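Local atomic coordinates of malate dehydrogenase (Porphyromonas gingivalis, PDB entry 3FI9), a protein that probably catalyses the NAD-dependent interconversion of malate and oxaloacetate. Residues A[77-82]-A[246-251]; A[259-264]-A[277-282]; A[106-111]-A[134-139]. All blocks are in the same frame, centred on the assembly; numbering follows the deposited sequence.

Interaction 1: A[77-82]-A[246-251]; sequences AKYIVS and EMIRAA
The carbonyl oxygen of Ala-251 meets carbon rather than a donor across this contact: Tyr-79 CE1 lies 3.6 Å from Ala-251 O, and the phenol oxygen, Tyr-79 OH, is 4.0 Å from the same atom. No hydrogen bond joins the two segments, so the contact depends on the fit of apolar groups, and three residues supply most of it. Ile-248 projects from the helix into the gap between Tyr-79 and Val-81, two side chains that leave the strand on the same side. Its CG1 sits 3.9 Å from Tyr-79 CB, while its CD1 reaches the rim of the phenol ring, near the ring plane and 4.1 Å from Tyr-79 CD1. This reach comes from the first torsion of Ile-248, which swings CG1 away from the backbone N (chi1 -153°) and sends the longer branch out to the strand. One methyl of Val-81 serves the whole base of that side chain: Val-81 CG2 is 3.8 Å from Ile-248 CB and nearly as close to both of its branches.

Strand 77-82 is an inner strand of the Rossmann-type parallel sheet, flanked by strands 10-14 and 121-124. Helix 238-251, from the C-terminal half of the chain, lies over this sheet and runs almost antiparallel to the strand, with the segment axes 9.5 Å apart at 165°. Ile-123 of the neighbouring strand also touches Ile-248, so the helix rests on more than one strand. Further along 77-82, the side chain of Val-81 comes within about 5 Å of that of Ile-125, a predicted NAD(+)-binding residue. On the helix, Glu-246 packs against Cys-57 of the second subunit.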
loop_
_atom_site.group_PDB
_atom_site.type_symbol
_atom_site.label_atom_id
_atom_site.label_comp_id
_atom_site.label_asym_id
_atom_site.label_seq_id
_atom_site.Cartn_x
_atom_site.Cartn_y
_atom_site.Cartn_z
ATOM N N ALA A 77 9.157 -17.832 13.360
ATOM C CA ALA A 77 7.899 -17.331 12.751
ATOM C C ALA A 77 6.726 -17.798 13.591
ATOM O O ALA A 77 6.625 -18.985 13.878
ATOM C CB ALA A 77 7.754 -17.855 11.301
ATOM N N LYS A 78 5.842 -16.892 13.993
ATOM C CA LYS A 78 4.584 -17.284 14.599
ATOM C C LYS A 78 3.355 -17.027 13.722
ATOM O O LYS A 78 2.283 -17.559 13.993
ATOM C CB LYS A 78 4.355 -16.535 15.894
ATOM C CG LYS A 78 5.353 -16.953 17.037
ATOM C CD LYS A 78 5.425 -18.471 17.217
ATOM C CE LYS A 78 6.045 -18.811 18.583
ATOM N NZ LYS A 78 7.496 -18.740 18.457
ATOM N N TYR A 79 3.507 -16.150 12.749
ATOM C CA TYR A 79 2.443 -15.870 11.749
ATOM C C TYR A 79 3.078 -15.885 10.402
ATOM O O TYR A 79 4.204 -15.420 10.227
ATOM C CB TYR A 79 1.774 -14.515 12.006
ATOM C CG TYR A 79 1.227 -14.474 13.396
ATOM C CD1 TYR A 79 -0.050 -14.921 13.670
ATOM C CD2 TYR A 79 2.043 -14.080 14.481
ATOM C CE1 TYR A 79 -0.559 -14.912 15.004
ATOM C CE2 TYR A 79 1.561 -14.090 15.765
ATOM C CZ TYR A 79 0.259 -14.484 16.020
ATOM O OH TYR A 79 -0.213 -14.497 17.311
ATOM N N ILE A 80 2.358 -16.449 9.428
ATOM C CA ILE A 80 2.865 -16.538 8.091
ATOM C C ILE A 80 1.753 -16.199 7.130
ATOM O O ILE A 80 0.633 -16.702 7.274
ATOM C CB ILE A 80 3.304 -17.989 7.732
ATOM C CG1 ILE A 80 4.477 -18.437 8.626
ATOM C CG2 ILE A 80 3.717 -18.044 6.246
ATOM C CD1 ILE A 80 4.827 -19.931 8.464
ATOM N N VAL A 81 2.059 -15.379 6.138
ATOM C CA VAL A 81 1.116 -15.134 5.054
ATOM C C VAL A 81 1.836 -15.412 3.766
ATOM O O VAL A 81 2.833 -14.781 3.493
ATOM C CB VAL A 81 0.647 -13.658 5.037
ATOM C CG1 VAL A 81 -0.232 -13.349 3.766
ATOM C CG2 VAL A 81 -0.085 -13.351 6.333
ATOM N N SER A 82 1.318 -16.325 2.947
ATOM C CA SER A 82 1.977 -16.613 1.649
ATOM C C SER A 82 1.222 -16.291 0.390
ATOM O O SER A 82 0.102 -16.792 0.195
ATOM C CB SER A 82 2.390 -18.088 1.535
ATOM O OG SER A 82 2.980 -18.322 0.251
ATOM N N GLU A 246 -5.437 -7.842 6.745
ATOM C CA GLU A 246 -6.467 -7.675 7.776
ATOM C C GLU A 246 -6.719 -9.004 8.419
ATOM O O GLU A 246 -6.971 -9.050 9.637
ATOM C CB GLU A 246 -7.828 -7.231 7.218
ATOM C CG GLU A 246 -7.952 -5.843 6.739
ATOM C CD GLU A 246 -9.385 -5.545 6.248
ATOM O OE1 GLU A 246 -10.038 -4.706 6.862
ATOM O OE2 GLU A 246 -9.859 -6.142 5.268
ATOM N N MET A 247 -6.718 -10.094 7.623
ATOM C CA MET A 247 -6.913 -11.443 8.240
ATOM C C MET A 247 -5.827 -11.775 9.281
ATOM O O MET A 247 -6.173 -12.245 10.399
ATOM C CB MET A 247 -6.977 -12.580 7.189
ATOM C CG MET A 247 -8.047 -12.346 6.088
ATOM S SD MET A 247 -7.971 -13.611 4.805
ATOM C CE MET A 247 -8.214 -15.104 5.707
ATOM N N ILE A 248 -4.548 -11.614 8.925
ATOM C CA ILE A 248 -3.479 -11.967 9.883
ATOM C C ILE A 248 -3.511 -11.014 11.119
ATOM O O ILE A 248 -3.257 -11.411 12.264
ATOM C CB ILE A 248 -2.070 -12.016 9.224
ATOM C CG1 ILE A 248 -1.172 -12.980 10.014
ATOM C CG2 ILE A 248 -1.422 -10.584 9.071
ATOM C CD1 ILE A 248 -1.606 -14.454 9.911
ATOM N N ARG A 249 -3.867 -9.762 10.902
ATOM C CA ARG A 249 -4.102 -8.894 12.060
ATOM C C ARG A 249 -5.125 -9.478 13.062
ATOM O O ARG A 249 -4.902 -9.439 14.272
ATOM C CB ARG A 249 -4.514 -7.495 11.652
ATOM C CG ARG A 249 -4.917 -6.649 12.874
ATOM C CD ARG A 249 -5.044 -5.208 12.479
ATOM N NE ARG A 249 -6.211 -4.974 11.639
ATOM C CZ ARG A 249 -6.512 -3.773 11.128
ATOM N NH1 ARG A 249 -5.754 -2.716 11.417
ATOM N NH2 ARG A 249 -7.588 -3.612 10.374
ATOM N N ALA A 250 -6.236 -10.023 12.566
ATOM C CA ALA A 250 -7.246 -10.646 13.428
ATOM C C ALA A 250 -6.676 -11.847 14.164
ATOM O O ALA A 250 -6.914 -12.033 15.349
ATOM C CB ALA A 250 -8.472 -11.078 12.571
ATOM N N ALA A 251 -5.936 -12.682 13.446
ATOM C CA ALA A 251 -5.311 -13.856 14.060
ATOM C C ALA A 251 -4.290 -13.471 15.123
ATOM O O ALA A 251 -3.984 -14.284 15.977
ATOM C CB ALA A 251 -4.643 -14.726 13.020
#

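Interaction 2: A[259-264]-A[277-282]; sequences WPAGCY and METTIT
Thr-279 presents both of its branches to strand 261-264. Its hydroxyl accepts the backbone N-H of Ala-261, with 2.9 Å between Ala-261 N and Thr-279 OG1, although the bond is bent (134° at the hydrogen). Its methyl, CG2, packs 3.6 Å from Cys-263 SG. The torsion about CA-CB (chi1 36°) sets OG1 between the backbone N and the carbonyl carbon, leaving CG2 to meet the sulfur. Met-277 CB touches that sulfur too, and Ile-281 CD1 reaches Ala-261 CB at 4.0 Å. A backbone-to-backbone bond, from Met-277 N to Ala-261 O (3.1 Å), also joins the segments in this dense part.

Beside Pro-260 the packing gives way to water, which links Trp-259 O and Thr-279 O. One water bonds to Trp-259 O at 2.7 Å and to Thr-279 OG1 at 2.8 Å; another donates to Thr-279 O at 2.6 Å and more weakly to Trp-259 O.

The short strand segments cross at 89°, where the chain passes from strand 273-277 of the large sheet into the hairpin of 279-282 and 285-288. Met-247 of helix 238-251 covers Ala-261 and Ile-281. At this corner a threonine hydroxyl stands in as acceptor for a backbone N-H, and two waters bridge the carbonyls of Trp-259 and Thr-279, some of their bonds weak.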
loop_
_atom_site.group_PDB
_atom_site.type_symbol
_atom_site.label_atom_id
_atom_site.label_comp_id
_atom_site.label_asym_id
_atom_site.label_seq_id
_atom_site.Cartn_x
_atom_site.Cartn_y
_atom_site.Cartn_z
ATOM N N TRP A 259 -15.308 -10.625 6.990
ATOM C CA TRP A 259 -15.675 -11.178 5.669
ATOM C C TRP A 259 -15.410 -12.677 5.779
ATOM O O TRP A 259 -14.685 -13.119 6.630
ATOM C CB TRP A 259 -14.794 -10.604 4.541
ATOM C CG TRP A 259 -14.948 -9.112 4.382
ATOM C CD1 TRP A 259 -14.073 -8.141 4.792
ATOM C CD2 TRP A 259 -16.062 -8.437 3.808
ATOM N NE1 TRP A 259 -14.585 -6.904 4.507
ATOM C CE2 TRP A 259 -15.802 -7.055 3.895
ATOM C CE3 TRP A 259 -17.249 -8.871 3.202
ATOM C CZ2 TRP A 259 -16.690 -6.092 3.422
ATOM C CZ3 TRP A 259 -18.119 -7.918 2.700
ATOM C CH2 TRP A 259 -17.835 -6.530 2.828
ATOM N N PRO A 260 -16.018 -13.454 4.925
ATOM C CA PRO A 260 -15.731 -14.896 4.823
ATOM C C PRO A 260 -14.219 -15.196 4.617
ATOM O O PRO A 260 -13.524 -14.426 3.928
ATOM C CB PRO A 260 -16.493 -15.279 3.549
ATOM C CG PRO A 260 -17.680 -14.371 3.584
ATOM C CD PRO A 260 -17.079 -13.037 3.990
ATOM N N ALA A 261 -13.728 -16.289 5.212
ATOM C CA ALA A 261 -12.370 -16.776 4.964
ATOM C C ALA A 261 -12.491 -18.240 4.575
ATOM O O ALA A 261 -13.487 -18.881 4.885
ATOM C CB ALA A 261 -11.506 -16.643 6.229
ATOM N N GLY A 262 -11.495 -18.760 3.898
ATOM C CA GLY A 262 -11.443 -20.215 3.659
ATOM C C GLY A 262 -10.955 -20.943 4.903
ATOM O O GLY A 262 -9.981 -20.512 5.565
ATOM N N CYS A 263 -11.656 -22.009 5.287
ATOM C CA CYS A 263 -11.245 -22.773 6.389
ATOM C C CYS A 263 -11.659 -24.226 6.221
ATOM O O CYS A 263 -12.455 -24.555 5.327
ATOM C CB CYS A 263 -11.818 -22.193 7.697
ATOM S SG CYS A 263 -13.552 -22.540 7.886
ATOM N N TYR A 264 -11.081 -25.094 7.055
ATOM C CA TYR A 264 -11.338 -26.527 6.988
ATOM C C TYR A 264 -12.759 -26.782 7.489
ATOM O O TYR A 264 -13.165 -26.249 8.526
ATOM C CB TYR A 264 -10.387 -27.309 7.923
ATOM C CG TYR A 264 -10.542 -28.807 7.707
ATOM C CD1 TYR A 264 -10.352 -29.368 6.444
ATOM C CD2 TYR A 264 -10.849 -29.636 8.760
ATOM C CE1 TYR A 264 -10.517 -30.779 6.242
ATOM C CE2 TYR A 264 -10.992 -31.004 8.593
ATOM C CZ TYR A 264 -10.824 -31.562 7.339
ATOM O OH TYR A 264 -10.982 -32.914 7.230
ATOM N N MET A 277 -16.364 -19.798 4.205
ATOM C CA MET A 277 -17.382 -20.049 5.206
ATOM C C MET A 277 -17.671 -18.785 6.000
ATOM O O MET A 277 -16.958 -17.794 5.884
ATOM C CB MET A 277 -16.924 -21.171 6.152
ATOM C CG MET A 277 -17.000 -22.585 5.558
ATOM S SD MET A 277 -18.697 -23.332 5.735
ATOM C CE MET A 277 -19.564 -22.476 4.475
ATOM N N GLU A 278 -18.701 -18.827 6.831
ATOM C CA GLU A 278 -18.943 -17.724 7.775
ATOM C C GLU A 278 -18.054 -17.892 8.987
ATOM O O GLU A 278 -18.410 -18.567 9.965
ATOM C CB GLU A 278 -20.410 -17.645 8.179
ATOM C CG GLU A 278 -20.774 -16.427 9.031
ATOM C CD GLU A 278 -20.564 -15.100 8.313
ATOM O OE1 GLU A 278 -20.547 -15.058 7.064
ATOM O OE2 GLU A 278 -20.438 -14.073 9.002
ATOM N N THR A 279 -16.905 -17.231 8.931
ATOM C CA THR A 279 -15.831 -17.485 9.858
ATOM C C THR A 279 -15.607 -16.296 10.759
ATOM O O THR A 279 -15.971 -15.167 10.414
ATOM C CB THR A 279 -14.519 -17.719 9.079
ATOM O OG1 THR A 279 -14.482 -16.862 7.909
ATOM C CG2 THR A 279 -14.416 -19.156 8.653
ATOM N N THR A 280 -15.018 -16.549 11.925
ATOM C CA THR A 280 -14.419 -15.485 12.706
ATOM C C THR A 280 -13.007 -15.935 13.048
ATOM O O THR A 280 -12.767 -17.055 13.434
ATOM C CB THR A 280 -15.243 -15.001 13.957
ATOM O OG1 THR A 280 -14.591 -15.342 15.194
ATOM C CG2 THR A 280 -16.647 -15.555 13.944
ATOM N N ILE A 281 -12.078 -15.033 12.819
ATOM C CA ILE A 281 -10.691 -15.267 13.076
ATOM C C ILE A 281 -10.355 -14.411 14.277
ATOM O O ILE A 281 -10.642 -13.215 14.303
ATOM C CB ILE A 281 -9.895 -14.783 11.877
ATOM C CG1 ILE A 281 -10.346 -15.543 10.615
ATOM C CG2 ILE A 281 -8.423 -14.896 12.142
ATOM C CD1 ILE A 281 -9.560 -15.115 9.381
ATOM N N THR A 282 -9.835 -15.033 15.327
ATOM C CA THR A 282 -9.427 -14.273 16.504
ATOM C C THR A 282 -8.036 -14.776 16.926
ATOM O O THR A 282 -7.415 -15.581 16.223
ATOM C CB THR A 282 -10.407 -14.487 17.668
ATOM O OG1 THR A 282 -10.242 -15.813 18.145
ATOM C CG2 THR A 282 -11.864 -14.333 17.198
HETATM O O HOH W 1 -13.405 -14.390 8.594
HETATM O O HOH W 2 -17.168 -14.184 8.305
#

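Interaction 3: A[106-111]-A[134-139]; sequences AQLGKD and LVTLIY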
loop_
_atom_site.group_PDB
_atom_site.type_symbol
_atom_site.label_atom_id
_atom_site.label_comp_id
_atom_site.label_asym_id
_atom_site.label_seq_id
_atom_site.Cartn_x
_atom_site.Cartn_y
_atom_site.Cartn_z
ATOM N N ALA A 106 2.596 -28.143 -0.565
ATOM C CA ALA A 106 3.108 -29.257 0.329
ATOM C C ALA A 106 4.461 -28.925 0.954
ATOM O O ALA A 106 4.726 -29.163 2.163
ATOM C CB ALA A 106 3.224 -30.568 -0.430
ATOM N N GLN A 107 5.328 -28.400 0.117
ATOM C CA GLN A 107 6.647 -27.951 0.562
ATOM C C GLN A 107 6.548 -26.868 1.604
ATOM O O GLN A 107 7.339 -26.864 2.533
ATOM C CB GLN A 107 7.514 -27.479 -0.622
ATOM C CG GLN A 107 8.964 -27.201 -0.198
ATOM C CD GLN A 107 9.681 -28.482 0.280
ATOM O OE1 GLN A 107 9.677 -29.491 -0.417
ATOM N NE2 GLN A 107 10.274 -28.441 1.479
ATOM N N LEU A 108 5.577 -25.948 1.492
ATOM C CA LEU A 108 5.425 -24.947 2.550
ATOM C C LEU A 108 5.003 -25.593 3.861
ATOM O O LEU A 108 5.539 -25.276 4.912
ATOM C CB LEU A 108 4.417 -23.862 2.167
ATOM C CG LEU A 108 4.004 -22.824 3.227
ATOM C CD1 LEU A 108 5.233 -22.085 3.761
ATOM C CD2 LEU A 108 3.051 -21.851 2.514
ATOM N N GLY A 109 4.043 -26.514 3.799
ATOM C CA GLY A 109 3.715 -27.301 4.983
ATOM C C GLY A 109 4.926 -28.027 5.605
ATOM O O GLY A 109 5.157 -27.959 6.812
ATOM N N LYS A 110 5.673 -28.767 4.808
ATOM C CA LYS A 110 6.839 -29.509 5.330
ATOM C C LYS A 110 7.832 -28.552 6.038
ATOM O O LYS A 110 8.414 -28.854 7.094
ATOM C CB LYS A 110 7.551 -30.203 4.168
ATOM C CG LYS A 110 6.761 -31.310 3.450
ATOM C CD LYS A 110 7.513 -31.673 2.161
ATOM C CE LYS A 110 6.775 -32.716 1.328
ATOM N NZ LYS A 110 7.639 -33.336 0.274
ATOM N N ASP A 111 8.000 -27.375 5.442
ATOM C CA ASP A 111 8.922 -26.338 5.966
ATOM C C ASP A 111 8.438 -25.769 7.282
ATOM O O ASP A 111 9.232 -25.505 8.204
ATOM C CB ASP A 111 9.022 -25.179 4.974
ATOM C CG ASP A 111 9.819 -25.515 3.730
ATOM O OD1 ASP A 111 10.556 -26.515 3.707
ATOM O OD2 ASP A 111 9.682 -24.774 2.742
ATOM N N LEU A 134 -5.640 -26.534 1.759
ATOM C CA LEU A 134 -5.840 -27.863 2.424
ATOM C C LEU A 134 -4.519 -28.658 2.476
ATOM O O LEU A 134 -4.187 -29.312 3.472
ATOM C CB LEU A 134 -6.915 -28.664 1.671
ATOM C CG LEU A 134 -7.191 -30.115 2.064
ATOM C CD1 LEU A 134 -7.680 -30.179 3.483
ATOM C CD2 LEU A 134 -8.268 -30.733 1.120
ATOM N N VAL A 135 -3.753 -28.571 1.399
ATOM C CA VAL A 135 -2.465 -29.265 1.340
ATOM C C VAL A 135 -1.525 -28.668 2.366
ATOM O O VAL A 135 -0.832 -29.390 3.100
ATOM C CB VAL A 135 -1.826 -29.109 -0.043
ATOM C CG1 VAL A 135 -0.359 -29.545 -0.006
ATOM C CG2 VAL A 135 -2.612 -29.910 -1.110
ATOM N N THR A 136 -1.482 -27.342 2.443
ATOM C CA THR A 136 -0.634 -26.758 3.489
ATOM C C THR A 136 -1.011 -27.218 4.878
ATOM O O THR A 136 -0.126 -27.554 5.672
ATOM C CB THR A 136 -0.586 -25.207 3.430
ATOM O OG1 THR A 136 0.043 -24.805 2.229
ATOM C CG2 THR A 136 0.234 -24.642 4.585
ATOM N N LEU A 137 -2.312 -27.172 5.223
ATOM C CA LEU A 137 -2.781 -27.655 6.514
ATOM C C LEU A 137 -2.298 -29.085 6.801
ATOM O O LEU A 137 -1.748 -29.381 7.868
ATOM C CB LEU A 137 -4.330 -27.614 6.560
ATOM C CG LEU A 137 -5.017 -28.077 7.835
ATOM C CD1 LEU A 137 -4.395 -27.438 9.093
ATOM C CD2 LEU A 137 -6.574 -27.939 7.782
ATOM N N ILE A 138 -2.512 -29.972 5.837
ATOM C CA ILE A 138 -2.177 -31.382 6.010
ATOM C C ILE A 138 -0.673 -31.622 6.252
ATOM O O ILE A 138 -0.285 -32.244 7.262
ATOM C CB ILE A 138 -2.668 -32.191 4.819
ATOM C CG1 ILE A 138 -4.201 -32.223 4.837
ATOM C CG2 ILE A 138 -2.087 -33.601 4.888
ATOM C CD1 ILE A 138 -4.790 -32.783 3.542
ATOM N N TYR A 139 0.166 -31.044 5.399
ATOM C CA TYR A 139 1.609 -31.189 5.562
ATOM C C TYR A 139 2.233 -30.393 6.730
ATOM O O TYR A 139 3.328 -30.736 7.208
ATOM C CB TYR A 139 2.302 -30.828 4.286
ATOM C CG TYR A 139 2.268 -31.925 3.247
ATOM C CD1 TYR A 139 1.223 -32.008 2.333
ATOM C CD2 TYR A 139 3.286 -32.862 3.171
ATOM C CE1 TYR A 139 1.184 -32.997 1.362
ATOM C CE2 TYR A 139 3.253 -33.872 2.212
ATOM C CZ TYR A 139 2.197 -33.939 1.308
ATOM O OH TYR A 139 2.136 -34.925 0.316
#
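One face of the Tyr-139 ring carries the methyl of Ala-106: Ala-106 CB stands 3.7 Å from the ring centroid and only 15° off the normal, a CH-pi contact. At the edge of the ring, in its plane, is Val-135 O of the same helix. Lys-110 runs alongside the tyrosine, pointing the same way, with CE 3.8 Å from Tyr-139 CE2 in an oblique approach. The ring is carried there by a first torsion that keeps CG beside the backbone N (chi1 -79°), and its hydroxyl is bound to Ile-322 O, which fixes the far end. Another flat pair lies on helix 94-115 itself, where Gln-107 NE2 donates to Asp-111 OD1 (3.0 Å) from above the carboxylate plane.

These helices follow one another around strand 121-124 and belong to the consecutive beta-alpha-beta crossovers, 77-82 to 121-124 and 121-124 to 147-150, of the Rossmann fold. They lie side by side on one face of the sheet, their N-to-C directions 29° apart. Gly-109 lets them come close: with no side chain between, its CA is 4.5 Å from Tyr-139 CA and 3.9 Å from Thr-136 O. Val-135 CG1 presses against the backbone of Ala-106, 3.3 Å from Ala-106 N. Nearer the sheet, Leu-108 CD2 approaches Thr-136 OG1, a hydroxyl whose main partner is Thr-132 O, with Ala-105 O also within bonding reach, and both side chains touch Ile-124 of the strand beneath.

Interactions 1 and 2 each include a strand of the large mixed sheet, 77-82 and 261-267, while interaction 3 joins two helices packed on one side of it. Strand 77-82 leads into helix 94-115; interactions 1 and 3 have centres about 16 Å apart, and Ser-82 CB touches Leu-108 CD2 at 3.9 Å. Interaction 3 falls within the part of the chain that interaction 1 spans, and interaction 2 follows both. Helix 238-251 precedes strand 261-267, with interactions 1 and 2 about 13 Å apart between centres. Interactions 2 and 3, about 19 Å apart, meet through Tyr-264 and Leu-137. The C-terminal part of the chain thus packs directly onto the NAD-binding domain around the shared sheet.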